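Local coordinates for protein structure-specific endonuclease subunit SLX1 (Candida glabrata, PDB 4XLG) that probably acts as the catalytic subunit of the SLX1-SLX4 endonuclease, nicking duplex DNA close to junctions with single strands during DNA repair and recombination, at residues G12-Q17 and G28-P33; Q17-R22 and T169-D174; Q39-L44 and G56-E61; M62-Y67 and L130-Q135. The protein carries 1 engineered substitution. All blocks are in the same frame, centred on the assembly; numbering follows the deposited sequence. Where two conformers were deposited one is given.

In the fold
Contacts 1 and 4 pair strands of the central GIY-YIG sheet, while contacts 2 and 3 lie at its margin, where a loop and helix 33-41 meet it. Contact 1 closes the hairpin of strands 12-18 and 25-30. Contact 3 follows along the chain, and contact 4, whose centre is about 9 Å from that of contact 1, pairs strand 60-67 with strand 129-132. Contact 2 has the widest span, joining the hairpin turn to the loop before helix 176-213, so that contacts 3 and 4 both lie within its sequence interval. Gln17 belongs to contacts 1 and 2. Through Glu61 and Asn134 contact 3 touches contact 4, linking the start of strand 60-67 to the cap of helix 135-143.

Contact 1 (G12-Q17 and G28-P33); sequences GCYLLQ and GSTPNP
Tyr14 lays its ring over Gly28, bringing together the two halves of the GIY-YIG signature, here Gly12-Cys13-Tyr14 and Tyr26-Ile27-Gly28, on the antiparallel hairpin of strands 12-18 and 25-30. The fit is close at this point. Gly28 CA sits 3.9 Å from the centroid of the Tyr14 ring, in a CH-pi contact 23° off the ring normal. The ring gets there because CG of Tyr14 stands between the backbone N and the carbonyl carbon (chi1 54°), which folds it across toward the neighbouring strand; with no side chain on Gly28, the ring can settle directly on the backbone. Its CE2 then approaches Thr30 CG2 at 3.7 Å. The phenol oxygen reaches beyond the pair to His40 and Arg36, so the hairpin orients a hydroxyl within a polar cluster.

Backbone bonds hold the two strands in register. Gly12 and Thr30 exchange a pair, Gly12 N to Thr30 O at 2.9 Å and Thr30 N to Gly12 O at 2.8 Å, and Tyr14 and Gly28 do the same, Tyr14 N to Gly28 O at 2.9 Å and Gly28 N to Tyr14 O at 3.2 Å. Cys13 and Ser29 share the other face of the sheet, beneath helix 72-84, as a non-hydrogen-bonded pair with CA atoms 4.1 Å apart, and there the touch is lighter. Ser29 OG turns to Gln79 of that helix.

Past Thr30 the second segment leaves the sheet: Pro31 is exposed to solvent and Asn32 partly so, serving as N-cap of helix 33-41. An ST turn makes this exit, Asn32 N donating to Thr30 OG1 at 2.9 Å.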
loop_
_atom_site.group_PDB
_atom_site.type_symbol
_atom_site.label_atom_id
_atom_site.label_comp_id
_atom_site.label_asym_id
_atom_site.label_seq_id
_atom_site.Cartn_x
_atom_site.Cartn_y
_atom_site.Cartn_z
ATOM N N GLY B 12 -1.020 -4.038 6.763
ATOM C CA GLY B 12 -2.312 -3.374 6.752
ATOM C C GLY B 12 -2.436 -2.473 7.974
ATOM O O GLY B 12 -1.807 -2.701 9.012
ATOM N N CYS B 13 -3.251 -1.437 7.810
ATOM C CA CYS B 13 -3.640 -0.543 8.915
ATOM C C CYS B 13 -5.087 -0.850 9.263
ATOM O O CYS B 13 -5.956 -0.695 8.414
ATOM C CB CYS B 13 -3.570 0.932 8.517
ATOM S SG CYS B 13 -1.924 1.587 8.300
ATOM N N TYR B 14 -5.331 -1.231 10.516
ATOM C CA TYR B 14 -6.636 -1.756 10.926
ATOM C C TYR B 14 -7.324 -0.847 11.894
ATOM O O TYR B 14 -6.709 -0.064 12.631
ATOM C CB TYR B 14 -6.507 -3.162 11.560
ATOM C CG TYR B 14 -5.499 -3.213 12.743
ATOM C CD1 TYR B 14 -5.910 -2.943 14.064
ATOM C CD2 TYR B 14 -4.122 -3.510 12.507
ATOM C CE1 TYR B 14 -5.002 -2.995 15.129
ATOM C CE2 TYR B 14 -3.201 -3.601 13.576
ATOM C CZ TYR B 14 -3.687 -3.321 14.895
ATOM O OH TYR B 14 -2.801 -3.364 15.921
ATOM N N LEU B 15 -8.661 -0.963 11.865
ATOM C CA LEU B 15 -9.499 -0.267 12.852
ATOM C C LEU B 15 -10.231 -1.322 13.696
ATOM O O LEU B 15 -10.885 -2.225 13.133
ATOM C CB LEU B 15 -10.515 0.629 12.125
ATOM C CG LEU B 15 -11.561 1.311 13.034
ATOM C CD1 LEU B 15 -10.884 2.299 14.020
ATOM C CD2 LEU B 15 -12.653 1.999 12.172
ATOM N N LEU B 16 -10.069 -1.228 15.013
ATOM C CA LEU B 16 -10.774 -2.125 15.946
ATOM C C LEU B 16 -11.885 -1.326 16.584
ATOM O O LEU B 16 -11.739 -0.140 16.818
ATOM C CB LEU B 16 -9.862 -2.635 17.074
ATOM C CG LEU B 16 -8.515 -3.245 16.660
ATOM C CD1 LEU B 16 -7.786 -3.710 18.007
ATOM C CD2 LEU B 16 -8.769 -4.418 15.643
ATOM N N GLN B 17 -12.984 -2.009 16.863
ATOM C CA GLN B 17 -14.064 -1.444 17.646
ATOM C C GLN B 17 -14.366 -2.429 18.758
ATOM O O GLN B 17 -14.617 -3.589 18.493
ATOM C CB GLN B 17 -15.296 -1.236 16.765
ATOM C CG GLN B 17 -16.499 -0.597 17.581
ATOM C CD GLN B 17 -17.727 -0.350 16.681
ATOM O OE1 GLN B 17 -17.787 -0.824 15.532
ATOM N NE2 GLN B 17 -18.690 0.369 17.210
ATOM N N GLY B 28 -4.124 0.464 14.401
ATOM C CA GLY B 28 -2.699 0.085 14.405
ATOM C C GLY B 28 -2.316 -0.436 13.033
ATOM O O GLY B 28 -3.092 -0.323 12.087
ATOM N N SER B 29 -1.093 -0.961 12.899
ATOM C CA SER B 29 -0.680 -1.502 11.608
ATOM C C SER B 29 0.076 -2.779 11.875
ATOM O O SER B 29 0.679 -2.942 12.951
ATOM C CB SER B 29 0.208 -0.503 10.816
ATOM O OG SER B 29 1.366 -0.122 11.545
ATOM N N THR B 30 0.039 -3.685 10.902
ATOM C CA THR B 30 0.636 -5.014 11.133
ATOM C C THR B 30 0.889 -5.782 9.829
ATOM O O THR B 30 0.114 -5.659 8.895
ATOM C CB THR B 30 -0.321 -5.916 12.041
ATOM O OG1 THR B 30 0.318 -7.172 12.325
ATOM C CG2 THR B 30 -1.698 -6.146 11.380
ATOM N N PRO B 31 1.878 -6.666 9.854
ATOM C CA PRO B 31 2.039 -7.607 8.724
ATOM C C PRO B 31 1.196 -8.890 8.919
ATOM O O PRO B 31 1.170 -9.718 8.005
ATOM C CB PRO B 31 3.548 -7.955 8.761
ATOM C CG PRO B 31 3.868 -7.935 10.236
ATOM C CD PRO B 31 3.032 -6.705 10.789
ATOM N N ASN B 32 0.580 -9.086 10.096
ATOM C CA ASN B 32 -0.189 -10.293 10.365
ATOM C C ASN B 32 -1.348 -9.898 11.286
ATOM O O ASN B 32 -1.192 -9.878 12.503
ATOM C CB ASN B 32 0.662 -11.394 11.018
ATOM C CG ASN B 32 -0.119 -12.681 11.261
ATOM O OD1 ASN B 32 -1.354 -12.677 11.317
ATOM N ND2 ASN B 32 0.599 -13.771 11.439
ATOM N N PRO B 33 -2.491 -9.640 10.684
ATOM C CA PRO B 33 -3.641 -9.135 11.462
ATOM C C PRO B 33 -4.265 -10.218 12.337
ATOM O O PRO B 33 -4.935 -9.851 13.332
ATOM C CB PRO B 33 -4.625 -8.644 10.373
ATOM C CG PRO B 33 -4.330 -9.599 9.165
ATOM C CD PRO B 33 -2.781 -9.758 9.239
#

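Contact 2 (Q17-R22 and T169-D174); sequences QSISKR and TEINND
Ile171 presses its CB against one face of the Arg22 guanidinium, while Gln17 NE2, held by its bond to Arg22 O at 2.9 Å, meets the opposite face; the flat cation lies between the two, each offset toward its rim. The nearest approach is Arg22 NH2 to Ile171 CG1 at 3.6 Å. A bend at chi3 (61°) brings the arginine head back over its own loop, where NH1 donates to Ile19 O at 3.2 Å. The same carbonyl takes a second and straighter bond from across the contact: Asn173 ND2 reaches Ile19 O at 2.9 Å, in the carbonyl plane and on a lone pair. The Asn173 bond ties the turn of the GIY-YIG hairpin, between strands 12-18 and 25-30, to the irregular loop that leads from strand 160-168 into helix 176-213, and the arginine bond braces the turn from within. Each loop is also shaped internally: Lys21 N donates to Ser18 OG in an ST motif, and Asp174 N to Asn172 OD1 in an Asx turn. Beside the guanidinium the side chains of Ile19 and Ile171 cross at about a right angle, with Ile19 CG2 and Ile171 CG2 3.9 Å apart; Val182 of helix 176-213 packs on both side chains.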
loop_
_atom_site.group_PDB
_atom_site.type_symbol
_atom_site.label_atom_id
_atom_site.label_comp_id
_atom_site.label_asym_id
_atom_site.label_seq_id
_atom_site.Cartn_x
_atom_site.Cartn_y
_atom_site.Cartn_z
ATOM N N GLN B 17 -12.984 -2.009 16.863
ATOM C CA GLN B 17 -14.064 -1.444 17.646
ATOM C C GLN B 17 -14.366 -2.429 18.758
ATOM O O GLN B 17 -14.617 -3.589 18.493
ATOM C CB GLN B 17 -15.296 -1.236 16.765
ATOM C CG GLN B 17 -16.499 -0.597 17.581
ATOM C CD GLN B 17 -17.727 -0.350 16.681
ATOM O OE1 GLN B 17 -17.787 -0.824 15.532
ATOM N NE2 GLN B 17 -18.690 0.369 17.210
ATOM N N SER B 18 -14.343 -1.971 20.006
ATOM C CA SER B 18 -14.639 -2.899 21.111
ATOM C C SER B 18 -16.035 -3.512 20.940
ATOM O O SER B 18 -17.034 -2.808 20.607
ATOM C CB SER B 18 -14.524 -2.145 22.457
ATOM O OG SER B 18 -15.012 -2.986 23.517
ATOM N N ILE B 19 -16.157 -4.819 21.188
ATOM C CA ILE B 19 -17.503 -5.401 21.037
ATOM C C ILE B 19 -18.463 -4.936 22.114
ATOM O O ILE B 19 -19.599 -4.561 21.827
ATOM C CB ILE B 19 -17.380 -6.967 20.987
ATOM C CG1 ILE B 19 -16.617 -7.289 19.688
ATOM C CG2 ILE B 19 -18.768 -7.667 20.993
ATOM C CD1 ILE B 19 -15.984 -8.757 19.727
ATOM N N SER B 20 -18.009 -4.906 23.344
ATOM C CA SER B 20 -18.879 -4.467 24.449
ATOM C C SER B 20 -18.908 -2.933 24.557
ATOM O O SER B 20 -19.959 -2.366 24.874
ATOM C CB SER B 20 -18.385 -5.105 25.774
ATOM O OG SER B 20 -19.218 -4.763 26.875
ATOM N N LYS B 21 -17.759 -2.272 24.393
ATOM C CA LYS B 21 -17.692 -0.798 24.652
ATOM C C LYS B 21 -17.679 -0.153 23.274
ATOM O O LYS B 21 -16.641 0.116 22.704
ATOM C CB LYS B 21 -16.420 -0.435 25.462
ATOM C CG LYS B 21 -16.595 -0.992 26.872
ATOM C CD LYS B 21 -15.478 -0.644 27.888
ATOM C CE LYS B 21 -15.647 0.674 28.453
ATOM N NZ LYS B 21 -14.835 0.812 29.725
ATOM N N ARG B 22 -18.869 0.086 22.734
ATOM C CA ARG B 22 -18.910 0.275 21.295
ATOM C C ARG B 22 -18.418 1.655 20.835
ATOM O O ARG B 22 -18.271 1.846 19.633
ATOM C CB ARG B 22 -20.309 0.043 20.812
ATOM C CG ARG B 22 -20.630 -1.427 21.178
ATOM C CD ARG B 22 -21.712 -1.876 20.367
ATOM N NE ARG B 22 -21.445 -1.846 18.932
ATOM C CZ ARG B 22 -20.486 -2.516 18.290
ATOM N NH1 ARG B 22 -19.569 -3.187 18.944
ATOM N NH2 ARG B 22 -20.439 -2.480 16.960
ATOM N N THR B 169 -22.983 -8.110 10.825
ATOM C CA THR B 169 -23.840 -6.956 10.656
ATOM C C THR B 169 -24.066 -6.270 12.006
ATOM O O THR B 169 -23.109 -5.819 12.635
ATOM C CB THR B 169 -25.177 -7.358 9.986
ATOM O OG1 THR B 169 -25.809 -8.423 10.718
ATOM C CG2 THR B 169 -24.892 -7.840 8.541
ATOM N N GLU B 170 -25.318 -6.154 12.448
ATOM C CA GLU B 170 -25.501 -5.487 13.739
ATOM C C GLU B 170 -24.917 -6.393 14.850
ATOM O O GLU B 170 -25.156 -7.588 14.879
ATOM C CB GLU B 170 -26.987 -5.173 14.013
ATOM C CG GLU B 170 -27.170 -4.272 15.246
ATOM C CD GLU B 170 -28.620 -3.768 15.438
ATOM N N ILE B 171 -24.181 -5.801 15.773
ATOM C CA ILE B 171 -23.513 -6.562 16.819
ATOM C C ILE B 171 -24.437 -6.730 18.028
ATOM O O ILE B 171 -25.023 -5.739 18.494
ATOM C CB ILE B 171 -22.197 -5.865 17.230
ATOM C CG1 ILE B 171 -21.207 -5.841 16.034
ATOM C CG2 ILE B 171 -21.542 -6.552 18.474
ATOM C CD1 ILE B 171 -20.974 -7.235 15.343
ATOM N N ASN B 172 -24.626 -7.969 18.482
ATOM C CA ASN B 172 -25.331 -8.218 19.765
ATOM C C ASN B 172 -24.252 -8.413 20.829
ATOM O O ASN B 172 -23.438 -9.328 20.697
ATOM C CB ASN B 172 -26.228 -9.476 19.641
ATOM C CG ASN B 172 -27.029 -9.796 20.920
ATOM O OD1 ASN B 172 -26.710 -9.351 22.021
ATOM N ND2 ASN B 172 -28.048 -10.648 20.763
ATOM N N ASN B 173 -24.217 -7.554 21.848
ATOM C CA ASN B 173 -23.209 -7.681 22.929
ATOM C C ASN B 173 -23.901 -7.813 24.283
ATOM O O ASN B 173 -23.323 -7.491 25.316
ATOM C CB ASN B 173 -22.245 -6.483 22.915
ATOM C CG ASN B 173 -22.992 -5.162 23.097
ATOM O OD1 ASN B 173 -24.191 -5.149 23.401
ATOM N ND2 ASN B 173 -22.278 -4.046 22.935
ATOM N N ASP B 174 -25.145 -8.337 24.264
ATOM C CA ASP B 174 -25.934 -8.360 25.489
ATOM C C ASP B 174 -25.446 -9.416 26.475
ATOM O O ASP B 174 -25.759 -9.341 27.652
ATOM C CB ASP B 174 -27.440 -8.669 25.225
ATOM C CG ASP B 174 -28.171 -7.540 24.534
ATOM O OD1 ASP B 174 -27.559 -6.510 24.179
ATOM O OD2 ASP B 174 -29.378 -7.713 24.343
HETATM O O HOH W 1 -21.596 -5.538 26.255
#

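Contact 3 (Q39-L44 and G56-E61)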
loop_
_atom_site.group_PDB
_atom_site.type_symbol
_atom_site.label_atom_id
_atom_site.label_comp_id
_atom_site.label_asym_id
_atom_site.label_seq_id
_atom_site.Cartn_x
_atom_site.Cartn_y
_atom_site.Cartn_z
ATOM N N GLN B 39 -3.216 -10.897 19.978
ATOM C CA GLN B 39 -2.416 -10.150 20.988
ATOM C C GLN B 39 -3.303 -9.064 21.633
ATOM O O GLN B 39 -3.271 -8.859 22.849
ATOM C CB GLN B 39 -1.202 -9.514 20.349
ATOM C CG GLN B 39 -0.105 -10.587 20.028
ATOM C CD GLN B 39 1.052 -9.938 19.292
ATOM O OE1 GLN B 39 0.866 -9.325 18.238
ATOM N NE2 GLN B 39 2.221 -9.976 19.899
ATOM N N HIS B 40 -4.080 -8.379 20.818
ATOM C CA HIS B 40 -4.974 -7.343 21.404
ATOM C C HIS B 40 -6.040 -7.959 22.306
ATOM O O HIS B 40 -6.455 -7.352 23.329
ATOM C CB HIS B 40 -5.689 -6.504 20.301
ATOM C CG HIS B 40 -4.798 -5.506 19.625
ATOM N ND1 HIS B 40 -4.105 -4.531 20.320
ATOM C CD2 HIS B 40 -4.562 -5.274 18.316
ATOM C CE1 HIS B 40 -3.438 -3.779 19.465
ATOM N NE2 HIS B 40 -3.735 -4.178 18.241
ATOM N N ASN B 41 -6.539 -9.143 21.951
ATOM C CA ASN B 41 -7.631 -9.755 22.693
ATOM C C ASN B 41 -7.227 -10.645 23.825
ATOM O O ASN B 41 -7.996 -10.963 24.707
ATOM C CB ASN B 41 -8.522 -10.532 21.725
ATOM C CG ASN B 41 -9.396 -9.564 20.918
ATOM O OD1 ASN B 41 -9.598 -8.426 21.372
ATOM N ND2 ASN B 41 -9.882 -9.990 19.754
ATOM N N GLY B 42 -5.981 -11.027 23.839
ATOM C CA GLY B 42 -5.528 -11.916 24.889
ATOM C C GLY B 42 -4.458 -11.128 25.577
ATOM O O GLY B 42 -4.745 -10.150 26.236
ATOM N N SER B 43 -3.221 -11.503 25.369
ATOM C CA SER B 43 -2.122 -10.595 25.768
ATOM C C SER B 43 -0.981 -10.586 24.736
ATOM O O SER B 43 -0.912 -11.452 23.849
ATOM C CB SER B 43 -1.577 -10.993 27.136
ATOM O OG SER B 43 -1.054 -12.303 27.033
ATOM N N LEU B 44 -0.076 -9.612 24.858
ATOM C CA LEU B 44 0.988 -9.424 23.861
ATOM C C LEU B 44 1.958 -10.624 23.725
ATOM O O LEU B 44 2.467 -10.971 22.603
ATOM C CB LEU B 44 1.781 -8.161 24.242
ATOM C CG LEU B 44 0.917 -6.921 24.419
ATOM C CD1 LEU B 44 1.749 -5.725 24.788
ATOM C CD2 LEU B 44 0.240 -6.702 23.060
ATOM N N GLY B 56 -13.830 -5.095 30.136
ATOM C CA GLY B 56 -14.756 -5.351 29.043
ATOM C C GLY B 56 -14.400 -4.678 27.714
ATOM O O GLY B 56 -15.123 -4.833 26.740
ATOM N N THR B 57 -13.297 -3.936 27.640
ATOM C CA THR B 57 -12.875 -3.405 26.339
ATOM C C THR B 57 -12.551 -4.559 25.368
ATOM O O THR B 57 -13.037 -4.604 24.229
ATOM C CB THR B 57 -11.651 -2.517 26.469
ATOM O OG1 THR B 57 -12.001 -1.406 27.306
ATOM C CG2 THR B 57 -11.272 -1.959 25.134
ATOM N N ARG B 58 -11.743 -5.499 25.830
ATOM C CA ARG B 58 -11.616 -6.783 25.099
ATOM C C ARG B 58 -12.852 -7.683 25.289
ATOM O O ARG B 58 -13.461 -7.731 26.367
ATOM C CB ARG B 58 -10.377 -7.521 25.627
ATOM C CG ARG B 58 -9.091 -6.747 25.416
ATOM C CD ARG B 58 -8.075 -7.511 26.293
ATOM N NE ARG B 58 -6.749 -6.974 26.160
ATOM C CZ ARG B 58 -6.265 -5.968 26.886
ATOM N NH1 ARG B 58 -7.053 -5.333 27.764
ATOM N NH2 ARG B 58 -4.995 -5.607 26.725
ATOM N N PRO B 59 -13.215 -8.448 24.254
ATOM C CA PRO B 59 -12.514 -8.498 22.966
ATOM C C PRO B 59 -12.884 -7.376 21.998
ATOM O O PRO B 59 -14.028 -6.841 22.038
ATOM C CB PRO B 59 -13.001 -9.852 22.345
ATOM C CG PRO B 59 -14.377 -10.079 22.994
ATOM C CD PRO B 59 -14.287 -9.473 24.402
ATOM N N TRP B 60 -11.960 -7.116 21.103
ATOM C CA TRP B 60 -12.134 -6.166 20.020
ATOM C C TRP B 60 -12.643 -6.884 18.790
ATOM O O TRP B 60 -12.210 -8.003 18.500
ATOM C CB TRP B 60 -10.771 -5.542 19.661
ATOM C CG TRP B 60 -10.126 -4.736 20.715
ATOM C CD1 TRP B 60 -9.156 -5.165 21.609
ATOM C CD2 TRP B 60 -10.291 -3.343 20.935
ATOM N NE1 TRP B 60 -8.735 -4.099 22.380
ATOM C CE2 TRP B 60 -9.398 -2.969 21.969
ATOM C CE3 TRP B 60 -11.105 -2.365 20.345
ATOM C CZ2 TRP B 60 -9.288 -1.647 22.431
ATOM C CZ3 TRP B 60 -11.001 -1.037 20.799
ATOM C CH2 TRP B 60 -10.106 -0.688 21.831
ATOM N N GLU B 61 -13.446 -6.195 17.983
ATOM C CA GLU B 61 -13.770 -6.657 16.617
ATOM C C GLU B 61 -12.897 -5.886 15.616
ATOM O O GLU B 61 -12.820 -4.663 15.710
ATOM C CB GLU B 61 -15.282 -6.362 16.296
ATOM C CG GLU B 61 -15.680 -6.772 14.857
ATOM C CD GLU B 61 -17.069 -6.251 14.472
ATOM O OE1 GLU B 61 -17.651 -5.425 15.215
ATOM O OE2 GLU B 61 -17.580 -6.683 13.404
HETATM O O HOH W 2 -3.206 -6.984 24.849
HETATM O O HOH W 3 -6.294 -4.680 23.845
#
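Arg58 meets the C-terminal end of helix 33-41 with an extended side chain, its NE lying 2.9 Å from His40 O in a weak, strongly bent hydrogen bond. The guanidinium gains a second hold through a water that accepts from NH2 and donates to Gln39 O, so carbonyls of the last helical turn face the cation. Pro59 follows, joined to Arg58 by a cis peptide bond. Its CA comes within 3.3 Å of Asn41 OD1, and its ring turns toward Ile179 and Asn183 of helix 176-213.

Trp60 then opens strand 60-67, and the Asn41 amide takes both polar atoms of its backbone. Trp60 N donates to Asn41 OD1 at 2.7 Å, almost straight at 177°, though tilted from the plane of the amide carbonyl. In return Asn41 ND2 gives a longer, weak bond to Trp60 O at 3.3 Å. Asn41 CG lies beside the backbone N and anti to the carbonyl carbon (chi1 -76°), which carries the amide to the strand with its plane 16° from that of the indole. The indole presents its edge to the helix: CD1 is 3.3 Å from Asn41 OD1, and NE1 donates to a water that itself donates to His40 O. His40 CB lies 3.9 Å from Trp60 CD1, and its imidazole, engaged by Tyr14, stands oblique to the indole.

Within the GIY-YIG domain, the helix end is thus docked on the start of the strand mainly by polar groups and water. The positive charge of Arg58 probably interacts favourably with the negative end of the helix dipole.

Contact 4 (M62-Y67 and L130-Q135); sequences MVAIVY and LHFFNQ
Phe133 lies beside Met62 and Ile65 on one face of the central GIY-YIG sheet, where strand 60-67 pairs antiparallel with strand 129-132. Its CE2 touches Ile65 CG2 at 3.5 Å and Met62 SD at 3.9 Å, the sulfur standing oblique to the ring in a Met-aromatic contact. Met62 runs out straight as far as SD, CG anti to the backbone N (chi1 -177°), alongside the ring, and bends only at its last torsion. On the other face Ala64 CB meets Phe132 CD1 at 3.8 Å, and Val66 CG2 lies as near to Leu130 CD1; helix 135-143 packs over this side through Val137 and Trp141.

Between the two faces run the backbone bonds. Ile65 and His131 form a hydrogen-bonded pair, Ile65 N to His131 O and His131 N to Ile65 O, both 2.8 Å. At Val63 and Ala64, which both face Leu15, the strand carries a classic beta bulge, and Val63 O receives Phe133 N at 2.9 Å from well above the carbonyl plane.

Farther out the side chains turn polar. The imidazole of His131, with CD2 over one face of the Phe133 ring, binds Ser162 and Ser164 of strand 160-168. After the corner at Phe133, Asn134 is the N-cap of helix 135-143: its ND2 donates to Glu61 OE2 and Thr169 O, while OD1 accepts from Val137 N.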
loop_
_atom_site.group_PDB
_atom_site.type_symbol
_atom_site.label_atom_id
_atom_site.label_comp_id
_atom_site.label_asym_id
_atom_site.label_seq_id
_atom_site.Cartn_x
_atom_site.Cartn_y
_atom_site.Cartn_z
ATOM N N MET B 62 -12.192 -6.580 14.708
ATOM C CA MET B 62 -11.495 -5.824 13.657
ATOM C C MET B 62 -12.538 -5.492 12.597
ATOM O O MET B 62 -13.000 -6.374 11.900
ATOM C CB MET B 62 -10.324 -6.644 13.076
ATOM C CG MET B 62 -9.538 -5.802 12.007
ATOM S SD MET B 62 -8.088 -6.724 11.410
ATOM C CE MET B 62 -7.067 -6.706 12.883
ATOM N N VAL B 63 -12.908 -4.214 12.453
ATOM C CA VAL B 63 -14.009 -3.944 11.547
ATOM C C VAL B 63 -13.577 -3.600 10.125
ATOM O O VAL B 63 -14.371 -3.737 9.166
ATOM C CB VAL B 63 -14.924 -2.786 12.100
ATOM C CG1 VAL B 63 -15.602 -3.268 13.436
ATOM C CG2 VAL B 63 -14.175 -1.441 12.327
ATOM N N ALA B 64 -12.337 -3.129 9.982
ATOM C CA ALA B 64 -11.832 -2.738 8.649
ATOM C C ALA B 64 -10.324 -2.821 8.641
ATOM O O ALA B 64 -9.679 -2.681 9.683
ATOM C CB ALA B 64 -12.271 -1.299 8.262
ATOM N N ILE B 65 -9.759 -3.023 7.453
ATOM C CA ILE B 65 -8.306 -2.937 7.357
ATOM C C ILE B 65 -7.998 -2.380 5.944
ATOM O O ILE B 65 -8.682 -2.726 4.972
ATOM C CB ILE B 65 -7.610 -4.306 7.625
ATOM C CG1 ILE B 65 -6.064 -4.127 7.700
ATOM C CG2 ILE B 65 -8.018 -5.403 6.562
ATOM C CD1 ILE B 65 -5.435 -5.448 8.345
ATOM N N VAL B 66 -7.014 -1.497 5.880
ATOM C CA VAL B 66 -6.521 -0.941 4.619
ATOM C C VAL B 66 -5.212 -1.652 4.383
ATOM O O VAL B 66 -4.342 -1.623 5.266
ATOM C CB VAL B 66 -6.288 0.567 4.729
ATOM C CG1 VAL B 66 -5.635 1.183 3.418
ATOM C CG2 VAL B 66 -7.642 1.301 5.082
ATOM N N TYR B 67 -5.057 -2.305 3.230
ATOM C CA TYR B 67 -3.791 -3.016 3.027
ATOM C C TYR B 67 -3.316 -2.783 1.583
ATOM O O TYR B 67 -3.937 -2.013 0.831
ATOM C CB TYR B 67 -3.945 -4.523 3.364
ATOM C CG TYR B 67 -4.886 -5.306 2.455
ATOM C CD1 TYR B 67 -6.277 -5.261 2.633
ATOM C CD2 TYR B 67 -4.364 -6.124 1.430
ATOM C CE1 TYR B 67 -7.131 -5.988 1.813
ATOM C CE2 TYR B 67 -5.232 -6.862 0.602
ATOM C CZ TYR B 67 -6.614 -6.794 0.820
ATOM O OH TYR B 67 -7.449 -7.512 -0.007
ATOM N N LEU B 130 -9.299 -1.066 0.653
ATOM C CA LEU B 130 -10.031 -0.865 1.911
ATOM C C LEU B 130 -10.993 -2.072 2.065
ATOM O O LEU B 130 -11.901 -2.250 1.254
ATOM C CB LEU B 130 -10.810 0.472 1.858
ATOM C CG LEU B 130 -11.905 0.639 2.926
ATOM C CD1 LEU B 130 -11.298 0.563 4.338
ATOM C CD2 LEU B 130 -12.589 1.991 2.620
ATOM N N HIS B 131 -10.797 -2.870 3.112
ATOM C CA HIS B 131 -11.596 -4.086 3.283
ATOM C C HIS B 131 -12.420 -3.984 4.569
ATOM O O HIS B 131 -11.831 -3.728 5.642
ATOM C CB HIS B 131 -10.702 -5.326 3.422
ATOM C CG HIS B 131 -11.509 -6.583 3.598
ATOM N ND1 HIS B 131 -12.062 -7.270 2.534
ATOM C CD2 HIS B 131 -11.951 -7.214 4.724
ATOM C CE1 HIS B 131 -12.790 -8.277 2.986
ATOM N NE2 HIS B 131 -12.721 -8.277 4.312
ATOM N N PHE B 132 -13.733 -4.226 4.470
ATOM C CA PHE B 132 -14.605 -4.283 5.667
ATOM C C PHE B 132 -14.946 -5.701 6.097
ATOM O O PHE B 132 -15.274 -6.548 5.262
ATOM C CB PHE B 132 -15.937 -3.530 5.385
ATOM C CG PHE B 132 -15.714 -2.075 5.214
ATOM C CD1 PHE B 132 -15.605 -1.262 6.351
ATOM C CD2 PHE B 132 -15.575 -1.509 3.952
ATOM C CE1 PHE B 132 -15.368 0.126 6.238
ATOM C CE2 PHE B 132 -15.381 -0.100 3.802
ATOM C CZ PHE B 132 -15.256 0.721 4.949
ATOM N N PHE B 133 -14.858 -5.953 7.398
ATOM C CA PHE B 133 -15.257 -7.233 7.963
ATOM C C PHE B 133 -16.641 -7.146 8.551
ATOM O O PHE B 133 -17.226 -8.156 9.005
ATOM C CB PHE B 133 -14.301 -7.637 9.067
ATOM C CG PHE B 133 -12.883 -7.803 8.593
ATOM C CD1 PHE B 133 -12.530 -8.964 7.848
ATOM C CD2 PHE B 133 -11.916 -6.821 8.874
ATOM C CE1 PHE B 133 -11.198 -9.139 7.421
ATOM C CE2 PHE B 133 -10.561 -6.984 8.455
ATOM C CZ PHE B 133 -10.204 -8.155 7.728
ATOM N N ASN B 134 -17.149 -5.922 8.589
ATOM C CA ASN B 134 -18.492 -5.690 9.157
ATOM C C ASN B 134 -19.279 -4.849 8.175
ATOM O O ASN B 134 -18.818 -3.770 7.763
ATOM C CB ASN B 134 -18.410 -4.982 10.536
ATOM C CG ASN B 134 -19.799 -4.825 11.194
ATOM O OD1 ASN B 134 -20.636 -4.056 10.711
ATOM N ND2 ASN B 134 -20.055 -5.591 12.281
ATOM N N GLN B 135 -20.435 -5.346 7.759
ATOM C CA GLN B 135 -21.238 -4.691 6.729
ATOM C C GLN B 135 -21.908 -3.403 7.227
ATOM O O GLN B 135 -22.129 -2.476 6.441
ATOM C CB GLN B 135 -22.312 -5.657 6.199
ATOM C CG GLN B 135 -23.280 -5.050 5.163
ATOM C CD GLN B 135 -24.534 -4.448 5.785
ATOM O OE1 GLN B 135 -25.041 -4.936 6.795
ATOM N NE2 GLN B 135 -25.038 -3.376 5.179
#